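VirX1 (Cyanophage Syn10, PDB 6QGM) iodinates diverse substrates as a viral halogenase, probably flavin-dependent, of the tryptophan halogenase family. Local coordinates at residues S242-K247 with G349-L354; K246-D251 with M405-S410; P28-A33 with Y371-R376; A20-K25 with E364-L369. All blocks are in the same frame, centred on the assembly; numbering follows the deposited sequence.

Contact 1: residues S242-K247 with G349-L354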
loop_
_atom_site.group_PDB
_atom_site.type_symbol
_atom_site.label_atom_id
_atom_site.label_comp_id
_atom_site.label_asym_id
_atom_site.label_seq_id
_atom_site.Cartn_x
_atom_site.Cartn_y
_atom_site.Cartn_z
ATOM N N SER B 242 26.537 0.433 1.089
ATOM C CA SER B 242 25.701 1.603 0.694
ATOM C C SER B 242 25.815 2.691 1.755
ATOM O O SER B 242 25.279 2.530 2.847
ATOM C CB SER B 242 24.248 1.236 0.501
ATOM O OG SER B 242 24.087 0.211 -0.459
ATOM N N PRO B 243 26.479 3.835 1.479
ATOM C CA PRO B 243 26.530 4.945 2.437
ATOM C C PRO B 243 25.181 5.690 2.477
ATOM O O PRO B 243 24.443 5.563 1.528
ATOM C CB PRO B 243 27.669 5.820 1.891
ATOM C CG PRO B 243 27.591 5.605 0.404
ATOM C CD PRO B 243 27.199 4.145 0.234
ATOM N N PHE B 244 24.900 6.430 3.556
ATOM C CA PHE B 244 23.668 7.242 3.730
ATOM C C PHE B 244 23.903 8.718 3.349
ATOM O O PHE B 244 23.023 9.559 3.688
ATOM C CB PHE B 244 23.171 7.182 5.179
ATOM C CG PHE B 244 22.660 5.842 5.657
ATOM C CD1 PHE B 244 21.828 5.079 4.856
ATOM C CD2 PHE B 244 22.979 5.366 6.923
ATOM C CE1 PHE B 244 21.352 3.856 5.297
ATOM C CE2 PHE B 244 22.499 4.143 7.359
ATOM C CZ PHE B 244 21.690 3.391 6.544
ATOM N N SER B 245 25.023 9.029 2.672
ATOM C CA SER B 245 25.547 10.410 2.451
ATOM C C SER B 245 24.572 11.272 1.636
ATOM O O SER B 245 24.734 12.513 1.648
ATOM C CB SER B 245 26.922 10.412 1.827
ATOM O OG SER B 245 27.051 9.365 0.893
ATOM N N LYS B 246 23.596 10.655 0.966
ATOM C CA LYS B 246 22.559 11.385 0.197
ATOM C C LYS B 246 21.541 12.062 1.122
ATOM O O LYS B 246 20.967 13.051 0.648
ATOM C CB LYS B 246 21.930 10.444 -0.835
ATOM C CG LYS B 246 22.582 10.549 -2.215
ATOM C CD LYS B 246 22.982 9.259 -2.931
ATOM C CE LYS B 246 24.162 9.539 -3.835
ATOM N NZ LYS B 246 24.305 8.495 -4.877
ATOM N N LYS B 247 21.344 11.604 2.368
ATOM C CA LYS B 247 20.386 12.254 3.325
ATOM C C LYS B 247 21.055 12.617 4.666
ATOM O O LYS B 247 20.509 13.507 5.394
ATOM C CB LYS B 247 19.156 11.372 3.564
ATOM C CG LYS B 247 19.467 9.945 3.986
ATOM C CD LYS B 247 18.274 9.050 3.931
ATOM C CE LYS B 247 18.558 7.735 4.596
ATOM N NZ LYS B 247 17.386 6.843 4.494
ATOM N N GLY B 349 25.937 -2.475 9.697
ATOM C CA GLY B 349 25.348 -1.128 9.510
ATOM C C GLY B 349 25.517 -0.244 10.731
ATOM O O GLY B 349 25.853 -0.755 11.832
ATOM N N PHE B 350 25.305 1.054 10.540
ATOM C CA PHE B 350 25.438 2.087 11.589
ATOM C C PHE B 350 24.661 3.328 11.140
ATOM O O PHE B 350 24.823 3.758 9.986
ATOM C CB PHE B 350 26.927 2.346 11.853
ATOM C CG PHE B 350 27.221 3.522 12.747
ATOM C CD1 PHE B 350 27.272 4.808 12.240
ATOM C CD2 PHE B 350 27.433 3.347 14.108
ATOM C CE1 PHE B 350 27.547 5.888 13.069
ATOM C CE2 PHE B 350 27.696 4.430 14.932
ATOM C CZ PHE B 350 27.762 5.691 14.409
ATOM N N ILE B 351 23.830 3.870 12.024
ATOM C CA ILE B 351 23.270 5.250 11.941
ATOM C C ILE B 351 23.905 6.052 13.072
ATOM O O ILE B 351 24.020 5.510 14.165
ATOM C CB ILE B 351 21.732 5.242 12.035
ATOM C CG1 ILE B 351 21.112 4.210 11.096
ATOM C CG2 ILE B 351 21.159 6.631 11.803
ATOM C CD1 ILE B 351 19.735 3.762 11.507
ATOM N N GLU B 352 24.342 7.282 12.813
ATOM C CA GLU B 352 24.843 8.177 13.885
ATOM C C GLU B 352 23.803 8.136 15.000
ATOM O O GLU B 352 22.603 8.115 14.715
ATOM C CB GLU B 352 25.090 9.580 13.340
ATOM C CG GLU B 352 23.844 10.287 12.800
ATOM C CD GLU B 352 24.130 11.704 12.354
ATOM O OE1 GLU B 352 25.120 12.253 12.851
ATOM O OE2 GLU B 352 23.452 12.216 11.473
ATOM N N PRO B 353 24.213 8.087 16.288
ATOM C CA PRO B 353 23.280 7.782 17.388
ATOM C C PRO B 353 22.397 8.952 17.856
ATOM O O PRO B 353 22.233 9.123 19.031
ATOM C CB PRO B 353 24.226 7.329 18.500
ATOM C CG PRO B 353 25.443 8.226 18.270
ATOM C CD PRO B 353 25.582 8.332 16.758
ATOM N N LEU B 354 21.833 9.711 16.921
ATOM C CA LEU B 354 20.921 10.854 17.204
ATOM C C LEU B 354 19.590 10.316 17.757
ATOM O O LEU B 354 18.919 11.052 18.508
ATOM C CB LEU B 354 20.705 11.659 15.915
ATOM C CG LEU B 354 19.914 12.951 16.086
ATOM C CD1 LEU B 354 20.613 13.896 17.041
ATOM C CD2 LEU B 354 19.684 13.638 14.752
#
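CG of F244 and CG1 of I351 both lie beside the backbone N and anti to the carbonyl carbon: chi1 of -67° turns the F244 ring toward 349-354, and chi1 of -48° places CG1 of I351 where that ring ends. The two residues flank a small three-stranded antiparallel sheet within the tryptophan halogenase fold. Strands 241-243 and 349-350 are its outer members, and both bond to the middle strand 331-333, S242 with K332 and F350 with G331; F244 with H330 carries the pairing on just beyond the strand ends. Across the sheet F244 and I351 have their CA atoms 8.5 Å apart, and a single aromatic side chain spans most of the distance. The CD2-CE2 side of the F244 ring does the touching. Its CE2 lies 3.5 Å from the carbonyl O of F350, which sits at the ring edge, near its plane. This is an approach of an aromatic C-H to a carbonyl and not a classical hydrogen bond. F350's own ring meets F228 edge-to-face.

After F244 the chain folds back in a type I beta turn, closed by a bond from K247 N to F244 O (3.0 Å). K247 reaches helix 382-408, where NZ forms a salt bridge with D401 and a hydrogen bond with S400. The same helix packs on the contact, S400 on F244, and I396 and F399 on I351. I351 meets the ring obliquely: its CG1 comes to 4.0 Å from F244 CE2, while the neighbouring ring atom, F244 CD2, is 3.9 Å from F350 O.

Contact 2: residues K246-D251 with M405-S410; sequences KKLAND and MHYAYS
L248 and Y407 mark the closest backbone approach, their CA atoms 8.5 Å apart. The loop 246-251 runs extended at L248 and N250, with A249 bent into helical angles between them. M405 to A408 form the last turn of helix 382-408, and Y409 and S410 leave it: the bond from Y409 N to M405 O is weak, and S410 N turns instead to Y407 O (3.1 Å).

With CG anti to the carbonyl carbon (chi1 -64°), the Y407 ring extends from the helix toward L248 and N250. The L248 side chain crosses it at about a right angle, and one methyl branch makes the contact: L248 CD2 lies 3.8 Å from Y407 CE2 and 4.0 Å from Y407 CD2. In the tryptophan halogenase fold this loop leads from strand 241-243 into the seven-stranded sheet, so the tyrosine joins the end of a long helix to the loop that enters strand 252-258, next to the sheet's edge strand 324-327.

At the ring's outer end N250 ND2 comes within 2.8 Å of Y407 OH, but the angle is poor and the pair is not a hydrogen bond. Both groups are held by E352 instead, ND2 by OE1 and the phenol oxygen by OE2, so one carboxylate fixes the two polar ends next to each other. The N250 amide plane stands 81° from the ring. N250 O also meets H330 ND1, which ties the loop backbone to the residue just before strand 331-333. Beyond the helix end, Y409 O and S410 O are bonded by R376 and Y379 of a second subunit.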
loop_
_atom_site.group_PDB
_atom_site.type_symbol
_atom_site.label_atom_id
_atom_site.label_comp_id
_atom_site.label_asym_id
_atom_site.label_seq_id
_atom_site.Cartn_x
_atom_site.Cartn_y
_atom_site.Cartn_z
ATOM N N LYS B 246 23.596 10.655 0.966
ATOM C CA LYS B 246 22.559 11.385 0.197
ATOM C C LYS B 246 21.541 12.062 1.122
ATOM O O LYS B 246 20.967 13.051 0.648
ATOM C CB LYS B 246 21.930 10.444 -0.835
ATOM C CG LYS B 246 22.582 10.549 -2.215
ATOM C CD LYS B 246 22.982 9.259 -2.931
ATOM C CE LYS B 246 24.162 9.539 -3.835
ATOM N NZ LYS B 246 24.305 8.495 -4.877
ATOM N N LYS B 247 21.344 11.604 2.368
ATOM C CA LYS B 247 20.386 12.254 3.325
ATOM C C LYS B 247 21.055 12.617 4.666
ATOM O O LYS B 247 20.509 13.507 5.394
ATOM C CB LYS B 247 19.156 11.372 3.564
ATOM C CG LYS B 247 19.467 9.945 3.986
ATOM C CD LYS B 247 18.274 9.050 3.931
ATOM C CE LYS B 247 18.558 7.735 4.596
ATOM N NZ LYS B 247 17.386 6.843 4.494
ATOM N N LEU B 248 22.156 11.954 5.018
ATOM C CA LEU B 248 22.909 12.219 6.266
ATOM C C LEU B 248 24.351 12.580 5.902
ATOM O O LEU B 248 25.047 11.725 5.331
ATOM C CB LEU B 248 22.836 10.975 7.162
ATOM C CG LEU B 248 21.448 10.609 7.660
ATOM C CD1 LEU B 248 21.438 9.198 8.231
ATOM C CD2 LEU B 248 20.975 11.616 8.701
ATOM N N ALA B 249 24.775 13.792 6.256
ATOM C CA ALA B 249 26.069 14.383 5.845
ATOM C C ALA B 249 27.205 13.921 6.766
ATOM O O ALA B 249 28.360 14.071 6.370
ATOM C CB ALA B 249 25.942 15.883 5.829
ATOM N N ASN B 250 26.896 13.391 7.946
ATOM C CA ASN B 250 27.899 13.124 9.012
ATOM C C ASN B 250 28.659 11.837 8.678
ATOM O O ASN B 250 28.035 10.800 8.542
ATOM C CB ASN B 250 27.240 13.140 10.400
ATOM C CG ASN B 250 26.687 14.504 10.747
ATOM O OD1 ASN B 250 27.120 15.498 10.180
ATOM N ND2 ASN B 250 25.744 14.564 11.678
ATOM N N ASP B 251 29.974 11.933 8.521
ATOM C CA ASP B 251 30.857 10.816 8.086
ATOM C C ASP B 251 32.031 10.650 9.057
ATOM O O ASP B 251 32.829 9.720 8.850
ATOM C CB ASP B 251 31.346 11.075 6.665
ATOM C CG ASP B 251 32.080 12.395 6.522
ATOM O OD1 ASP B 251 31.853 13.288 7.375
ATOM O OD2 ASP B 251 32.849 12.532 5.555
ATOM N N MET B 405 15.088 13.284 9.241
ATOM C CA MET B 405 13.971 14.234 9.473
ATOM C C MET B 405 14.331 15.247 10.567
ATOM O O MET B 405 13.825 16.374 10.492
ATOM C CB MET B 405 12.690 13.489 9.849
ATOM C CG MET B 405 12.010 12.844 8.666
ATOM S SD MET B 405 10.384 12.190 9.040
ATOM C CE MET B 405 9.911 11.523 7.446
ATOM N N HIS B 406 15.182 14.872 11.526
ATOM C CA HIS B 406 15.678 15.764 12.617
ATOM C C HIS B 406 16.417 16.974 12.033
ATOM O O HIS B 406 16.366 18.053 12.653
ATOM C CB HIS B 406 16.624 15.024 13.573
ATOM C CG HIS B 406 15.987 13.930 14.361
ATOM N ND1 HIS B 406 15.346 12.866 13.769
ATOM C CD2 HIS B 406 15.927 13.707 15.685
ATOM C CE1 HIS B 406 14.889 12.049 14.702
ATOM N NE2 HIS B 406 15.239 12.544 15.883
ATOM N N TYR B 407 17.111 16.779 10.912
ATOM C CA TYR B 407 17.893 17.824 10.207
ATOM C C TYR B 407 16.967 18.587 9.257
ATOM O O TYR B 407 16.962 19.823 9.267
ATOM C CB TYR B 407 19.061 17.198 9.432
ATOM C CG TYR B 407 20.119 16.524 10.271
ATOM C CD1 TYR B 407 21.085 17.265 10.918
ATOM C CD2 TYR B 407 20.175 15.146 10.386
ATOM C CE1 TYR B 407 22.073 16.666 11.683
ATOM C CE2 TYR B 407 21.145 14.522 11.147
ATOM C CZ TYR B 407 22.101 15.287 11.800
ATOM O OH TYR B 407 23.077 14.691 12.550
ATOM N N ALA B 408 16.199 17.841 8.464
ATOM C CA ALA B 408 15.445 18.331 7.293
ATOM C C ALA B 408 14.501 19.473 7.684
ATOM O O ALA B 408 14.335 20.410 6.871
ATOM C CB ALA B 408 14.676 17.183 6.688
ATOM N N TYR B 409 13.900 19.383 8.876
ATOM C CA TYR B 409 12.805 20.270 9.342
ATOM C C TYR B 409 13.329 21.355 10.285
ATOM O O TYR B 409 12.517 22.171 10.715
ATOM C CB TYR B 409 11.704 19.418 9.968
ATOM C CG TYR B 409 10.927 18.638 8.946
ATOM C CD1 TYR B 409 10.025 19.282 8.115
ATOM C CD2 TYR B 409 11.110 17.275 8.781
ATOM C CE1 TYR B 409 9.283 18.591 7.173
ATOM C CE2 TYR B 409 10.406 16.570 7.820
ATOM C CZ TYR B 409 9.500 17.239 7.008
ATOM O OH TYR B 409 8.831 16.567 6.035
ATOM N N SER B 410 14.634 21.382 10.574
ATOM C CA SER B 410 15.255 22.428 11.424
ATOM C C SER B 410 15.027 23.802 10.793
ATOM O O SER B 410 14.848 23.873 9.550
ATOM C CB SER B 410 16.709 22.178 11.646
ATOM O OG SER B 410 17.294 23.264 12.350
#

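Contact 3: residues P28-A33 with Y371-R376; sequences PQLEIA and YLINQR
Q29 points its CB toward I373 and N374, and its side chain then folds sharply. With chi1 at 76°, CG lies between the backbone N and the carbonyl carbon, and a second bend (chi2 -89°) swings the amide toward the end of helix 360-373. CB, CG and CD make no close contact, leaving it to the amide tip. Q29 NE2 is 3.5 Å from the backbone O of I373, at an angle too poor for a hydrogen bond, and equally near the CG2 methyl of I373; N374 OD1 stands 3.7 Å from it. Q29 OE1 has N374 OD1 as its nearest partner, at 4.0 Å, the two amide planes 33° apart. The N374 amide is held elsewhere, through ND2 to L26 O.

L30 crosses I373 at about a right angle, with its CD1 methyl 4.0 Å from I373 CD1. This apolar pair is buried, unlike the partly exposed polar one. L30 also packs on L23 of helix 14-26 and V7 of strand 6-10; R376 NH1 bonds Y409 O of a third subunit. I373 thus lies where helix 360-373 ends, against the turn that leads from helix 14-26 into strand 31-36.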
loop_
_atom_site.group_PDB
_atom_site.type_symbol
_atom_site.label_atom_id
_atom_site.label_comp_id
_atom_site.label_asym_id
_atom_site.label_seq_id
_atom_site.Cartn_x
_atom_site.Cartn_y
_atom_site.Cartn_z
ATOM N N PRO B 28 20.357 -23.432 23.142
ATOM C CA PRO B 28 21.241 -24.350 23.870
ATOM C C PRO B 28 21.800 -25.487 22.999
ATOM O O PRO B 28 22.832 -26.010 23.342
ATOM C CB PRO B 28 20.346 -24.948 24.964
ATOM C CG PRO B 28 19.179 -23.990 25.070
ATOM C CD PRO B 28 18.988 -23.432 23.680
ATOM N N GLN B 29 21.104 -25.841 21.914
ATOM C CA GLN B 29 21.515 -26.898 20.942
ATOM C C GLN B 29 22.843 -26.512 20.263
ATOM O O GLN B 29 23.543 -27.433 19.806
ATOM C CB GLN B 29 20.399 -27.182 19.922
ATOM C CG GLN B 29 20.220 -26.150 18.809
ATOM C CD GLN B 29 19.268 -25.019 19.142
ATOM O OE1 GLN B 29 19.147 -24.592 20.295
ATOM N NE2 GLN B 29 18.589 -24.500 18.120
ATOM N N LEU B 30 23.185 -25.216 20.187
ATOM C CA LEU B 30 24.395 -24.721 19.471
ATOM C C LEU B 30 25.658 -24.974 20.302
ATOM O O LEU B 30 25.622 -24.750 21.527
ATOM C CB LEU B 30 24.276 -23.219 19.198
ATOM C CG LEU B 30 23.202 -22.791 18.201
ATOM C CD1 LEU B 30 23.278 -21.286 17.982
ATOM C CD2 LEU B 30 23.350 -23.539 16.871
ATOM N N GLU B 31 26.724 -25.401 19.628
ATOM C CA GLU B 31 28.137 -25.268 20.064
ATOM C C GLU B 31 28.590 -23.869 19.643
ATOM O O GLU B 31 28.435 -23.542 18.449
ATOM C CB GLU B 31 29.025 -26.329 19.401
ATOM C CG GLU B 31 28.392 -27.707 19.291
ATOM C CD GLU B 31 29.118 -28.632 18.329
ATOM O OE1 GLU B 31 29.285 -28.258 17.155
ATOM O OE2 GLU B 31 29.532 -29.726 18.761
ATOM N N ILE B 32 29.102 -23.057 20.573
ATOM C CA ILE B 32 29.476 -21.636 20.306
ATOM C C ILE B 32 30.930 -21.398 20.709
ATOM O O ILE B 32 31.316 -21.828 21.818
ATOM C CB ILE B 32 28.529 -20.673 21.045
ATOM C CG1 ILE B 32 27.061 -20.982 20.736
ATOM C CG2 ILE B 32 28.890 -19.222 20.734
ATOM C CD1 ILE B 32 26.104 -20.336 21.700
ATOM N N ALA B 33 31.690 -20.726 19.842
ATOM C CA ALA B 33 33.034 -20.188 20.152
ATOM C C ALA B 33 33.040 -18.692 19.839
ATOM O O ALA B 33 32.331 -18.279 18.880
ATOM C CB ALA B 33 34.084 -20.924 19.371
ATOM N N TYR B 371 15.620 -16.293 16.345
ATOM C CA TYR B 371 14.265 -16.623 15.834
ATOM C C TYR B 371 14.382 -17.738 14.792
ATOM O O TYR B 371 13.666 -18.743 14.914
ATOM C CB TYR B 371 13.577 -15.368 15.290
ATOM C CG TYR B 371 12.246 -15.640 14.642
ATOM C CD1 TYR B 371 11.088 -15.670 15.396
ATOM C CD2 TYR B 371 12.141 -15.881 13.286
ATOM C CE1 TYR B 371 9.852 -15.920 14.823
ATOM C CE2 TYR B 371 10.924 -16.163 12.697
ATOM C CZ TYR B 371 9.773 -16.181 13.467
ATOM O OH TYR B 371 8.564 -16.449 12.889
ATOM N N LEU B 372 15.285 -17.588 13.818
ATOM C CA LEU B 372 15.464 -18.566 12.712
ATOM C C LEU B 372 16.092 -19.868 13.232
ATOM O O LEU B 372 15.689 -20.953 12.774
ATOM C CB LEU B 372 16.326 -17.923 11.618
ATOM C CG LEU B 372 15.644 -16.833 10.794
ATOM C CD1 LEU B 372 16.561 -16.342 9.703
ATOM C CD2 LEU B 372 14.342 -17.326 10.181
ATOM N N ILE B 373 17.071 -19.782 14.127
ATOM C CA ILE B 373 17.800 -20.985 14.631
ATOM C C ILE B 373 16.850 -21.837 15.495
ATOM O O ILE B 373 16.965 -23.070 15.417
ATOM C CB ILE B 373 19.089 -20.555 15.360
ATOM C CG1 ILE B 373 20.129 -20.059 14.346
ATOM C CG2 ILE B 373 19.621 -21.679 16.233
ATOM C CD1 ILE B 373 21.393 -19.502 14.968
ATOM N N ASN B 374 15.927 -21.218 16.245
ATOM C CA ASN B 374 14.969 -21.940 17.129
ATOM C C ASN B 374 13.747 -22.418 16.343
ATOM O O ASN B 374 12.906 -23.115 16.926
ATOM C CB ASN B 374 14.523 -21.095 18.324
ATOM C CG ASN B 374 15.652 -20.880 19.302
ATOM O OD1 ASN B 374 16.668 -21.575 19.237
ATOM N ND2 ASN B 374 15.494 -19.910 20.181
ATOM N N GLN B 375 13.681 -22.112 15.050
ATOM C CA GLN B 375 12.539 -22.478 14.180
ATOM C C GLN B 375 12.560 -24.000 13.952
ATOM O O GLN B 375 11.603 -24.652 14.381
ATOM C CB GLN B 375 12.619 -21.595 12.931
ATOM C CG GLN B 375 11.316 -21.469 12.169
ATOM C CD GLN B 375 10.225 -20.707 12.882
ATOM O OE1 GLN B 375 9.304 -21.311 13.415
ATOM N NE2 GLN B 375 10.284 -19.383 12.869
ATOM N N ARG B 376 13.607 -24.567 13.338
ATOM C CA ARG B 376 13.697 -26.035 13.065
ATOM C C ARG B 376 15.092 -26.563 13.411
ATOM O O ARG B 376 15.786 -27.094 12.540
ATOM C CB ARG B 376 13.294 -26.344 11.620
ATOM C CG ARG B 376 11.875 -25.913 11.273
ATOM C CD ARG B 376 11.523 -26.102 9.828
ATOM N NE ARG B 376 12.081 -25.076 8.954
ATOM C CZ ARG B 376 11.857 -25.019 7.652
ATOM N NH1 ARG B 376 11.050 -25.893 7.061
ATOM N NH2 ARG B 376 12.416 -24.055 6.941
#

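Contact 4: residues A20-K25 with E364-L369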
loop_
_atom_site.group_PDB
_atom_site.type_symbol
_atom_site.label_atom_id
_atom_site.label_comp_id
_atom_site.label_asym_id
_atom_site.label_seq_id
_atom_site.Cartn_x
_atom_site.Cartn_y
_atom_site.Cartn_z
ATOM N N ALA B 20 27.017 -13.996 21.785
ATOM C CA ALA B 20 27.432 -15.223 22.509
ATOM C C ALA B 20 26.421 -15.552 23.619
ATOM O O ALA B 20 25.982 -16.711 23.680
ATOM C CB ALA B 20 28.832 -15.069 23.059
ATOM N N ALA B 21 26.060 -14.571 24.454
ATOM C CA ALA B 21 25.133 -14.722 25.604
ATOM C C ALA B 21 23.756 -15.181 25.108
ATOM O O ALA B 21 23.282 -16.234 25.575
ATOM C CB ALA B 21 25.029 -13.430 26.369
ATOM N N ALA B 22 23.152 -14.421 24.185
ATOM C CA ALA B 22 21.824 -14.697 23.575
ATOM C C ALA B 22 21.784 -16.119 23.008
ATOM O O ALA B 22 20.891 -16.881 23.396
ATOM C CB ALA B 22 21.521 -13.687 22.503
ATOM N N LEU B 23 22.730 -16.460 22.132
ATOM C CA LEU B 23 22.801 -17.790 21.471
ATOM C C LEU B 23 22.980 -18.882 22.533
ATOM O O LEU B 23 22.260 -19.893 22.453
ATOM C CB LEU B 23 23.941 -17.790 20.445
ATOM C CG LEU B 23 23.663 -16.997 19.157
ATOM C CD1 LEU B 23 24.795 -17.149 18.142
ATOM C CD2 LEU B 23 22.349 -17.404 18.512
ATOM N N SER B 24 23.887 -18.689 23.499
ATOM C CA SER B 24 24.216 -19.703 24.541
ATOM C C SER B 24 22.971 -20.017 25.395
ATOM O O SER B 24 22.797 -21.188 25.782
ATOM C CB SER B 24 25.385 -19.268 25.395
ATOM O OG SER B 24 24.997 -18.268 26.325
ATOM N N LYS B 25 22.129 -19.011 25.654
ATOM C CA LYS B 25 20.952 -19.106 26.555
ATOM C C LYS B 25 19.710 -19.530 25.757
ATOM O O LYS B 25 19.035 -20.471 26.211
ATOM C CB LYS B 25 20.736 -17.782 27.292
ATOM C CG LYS B 25 19.527 -17.750 28.211
ATOM C CD LYS B 25 19.706 -16.920 29.450
ATOM C CE LYS B 25 18.479 -16.931 30.348
ATOM N NZ LYS B 25 17.266 -16.444 29.643
ATOM N N GLU B 364 18.572 -6.376 17.197
ATOM C CA GLU B 364 17.604 -6.745 16.141
ATOM C C GLU B 364 18.133 -7.972 15.397
ATOM O O GLU B 364 17.406 -8.978 15.316
ATOM C CB GLU B 364 17.346 -5.557 15.208
ATOM C CG GLU B 364 16.600 -5.907 13.930
ATOM C CD GLU B 364 15.117 -6.197 14.067
ATOM O OE1 GLU B 364 14.539 -6.041 15.194
ATOM O OE2 GLU B 364 14.534 -6.569 13.044
ATOM N N ASN B 365 19.355 -7.908 14.883
ATOM C CA ASN B 365 19.972 -9.032 14.126
ATOM C C ASN B 365 20.127 -10.252 15.045
ATOM O O ASN B 365 19.921 -11.370 14.554
ATOM C CB ASN B 365 21.275 -8.622 13.443
ATOM C CG ASN B 365 21.009 -7.826 12.178
ATOM O OD1 ASN B 365 19.874 -7.416 11.938
ATOM N ND2 ASN B 365 22.034 -7.607 11.368
ATOM N N ILE B 366 20.448 -10.056 16.326
ATOM C CA ILE B 366 20.613 -11.175 17.296
ATOM C C ILE B 366 19.259 -11.869 17.460
ATOM O O ILE B 366 19.217 -13.102 17.315
ATOM C CB ILE B 366 21.198 -10.701 18.641
ATOM C CG1 ILE B 366 22.658 -10.251 18.494
ATOM C CG2 ILE B 366 21.053 -11.793 19.693
ATOM C CD1 ILE B 366 23.236 -9.569 19.704
ATOM N N GLU B 367 18.197 -11.101 17.727
ATOM C CA GLU B 367 16.826 -11.637 17.963
ATOM C C GLU B 367 16.309 -12.327 16.696
ATOM O O GLU B 367 15.707 -13.404 16.835
ATOM C CB GLU B 367 15.896 -10.584 18.548
ATOM C CG GLU B 367 15.504 -9.432 17.667
ATOM C CD GLU B 367 14.822 -8.273 18.405
ATOM O OE1 GLU B 367 15.071 -8.103 19.641
ATOM O OE2 GLU B 367 14.044 -7.520 17.735
ATOM N N ASN B 368 16.593 -11.773 15.518
ATOM C CA ASN B 368 16.196 -12.351 14.199
ATOM C C ASN B 368 16.971 -13.651 13.914
ATOM O O ASN B 368 16.392 -14.577 13.298
ATOM C CB ASN B 368 16.345 -11.335 13.065
ATOM C CG ASN B 368 15.376 -10.186 13.164
ATOM O OD1 ASN B 368 14.470 -10.206 13.992
ATOM N ND2 ASN B 368 15.567 -9.176 12.329
ATOM N N LEU B 369 18.221 -13.737 14.354
ATOM C CA LEU B 369 19.054 -14.960 14.207
ATOM C C LEU B 369 18.534 -16.051 15.150
ATOM O O LEU B 369 18.353 -17.193 14.678
ATOM C CB LEU B 369 20.510 -14.616 14.519
ATOM C CG LEU B 369 21.505 -15.728 14.225
ATOM C CD1 LEU B 369 21.418 -16.137 12.756
ATOM C CD2 LEU B 369 22.910 -15.282 14.612
#
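Apolar helix-to-helix packing, with no hydrogen bond across it, brings A22 of helix 14-26 against I366 of helix 360-373 in the buried interior. The small side chain lets the backbones come near, with CA atoms of A22 and I366 7.3 Å apart. The branch that touches is the CG2 methyl of I366, anti to the backbone N because CG1 takes the place beside it (chi1 -68°), and it lies 3.4 Å from A22 CB. Nearly one turn further along helix 360-373, L369 also points to helix 14-26. Its CD2 meets CD1 of L23 more loosely, at 4.4 Å; L23 also packs on I32 of strand 31-36.

Several polar groups of the two segments bond away from the interface. S24 OG donates to A21 O at 2.8 Å, tilted 27° from the carbonyl plane, and is also bonded to N184 ND2; A21 O accepts K25 N as well. On the other helix N368 ND2 bonds E364 OE2 (2.9 Å) from well above the carboxylate plane. I450 of a third subunit packs on N368.

Strand 6-10, helix 14-26 and strand 31-36 form a right-handed beta-alpha-beta unit with the two strands parallel and adjacent. A GxGxxG pattern at G11, G13 and G16, which the I366 side chain approaches without touching, is consistent with the Rossmann-type dinucleotide-binding fold of flavin-dependent halogenases.

Contacts 1, 2 and 4 are buried, whereas contact 3 is only partly so and lies farthest from the chain's centre. Contacts 1 and 2 share K246 and K247, have centres 9 Å apart, and touch chiefly through E352, with L354 on H406; their chemistry mixes aromatic rings with carboxylate, amide and carbonyl groups. Contacts 3 and 4 use helix 360-373 against the first beta-alpha-beta unit and are mostly aliphatic, with the amides of Q29 and N374 added at the partly exposed side of contact 3. They meet where I32 and L30 pack on L23 and S24. Both segments of contact 1 fall within the stretches of chain that contacts 3 and 4 close. Contact 2 lies opposite those two across the chain's centre.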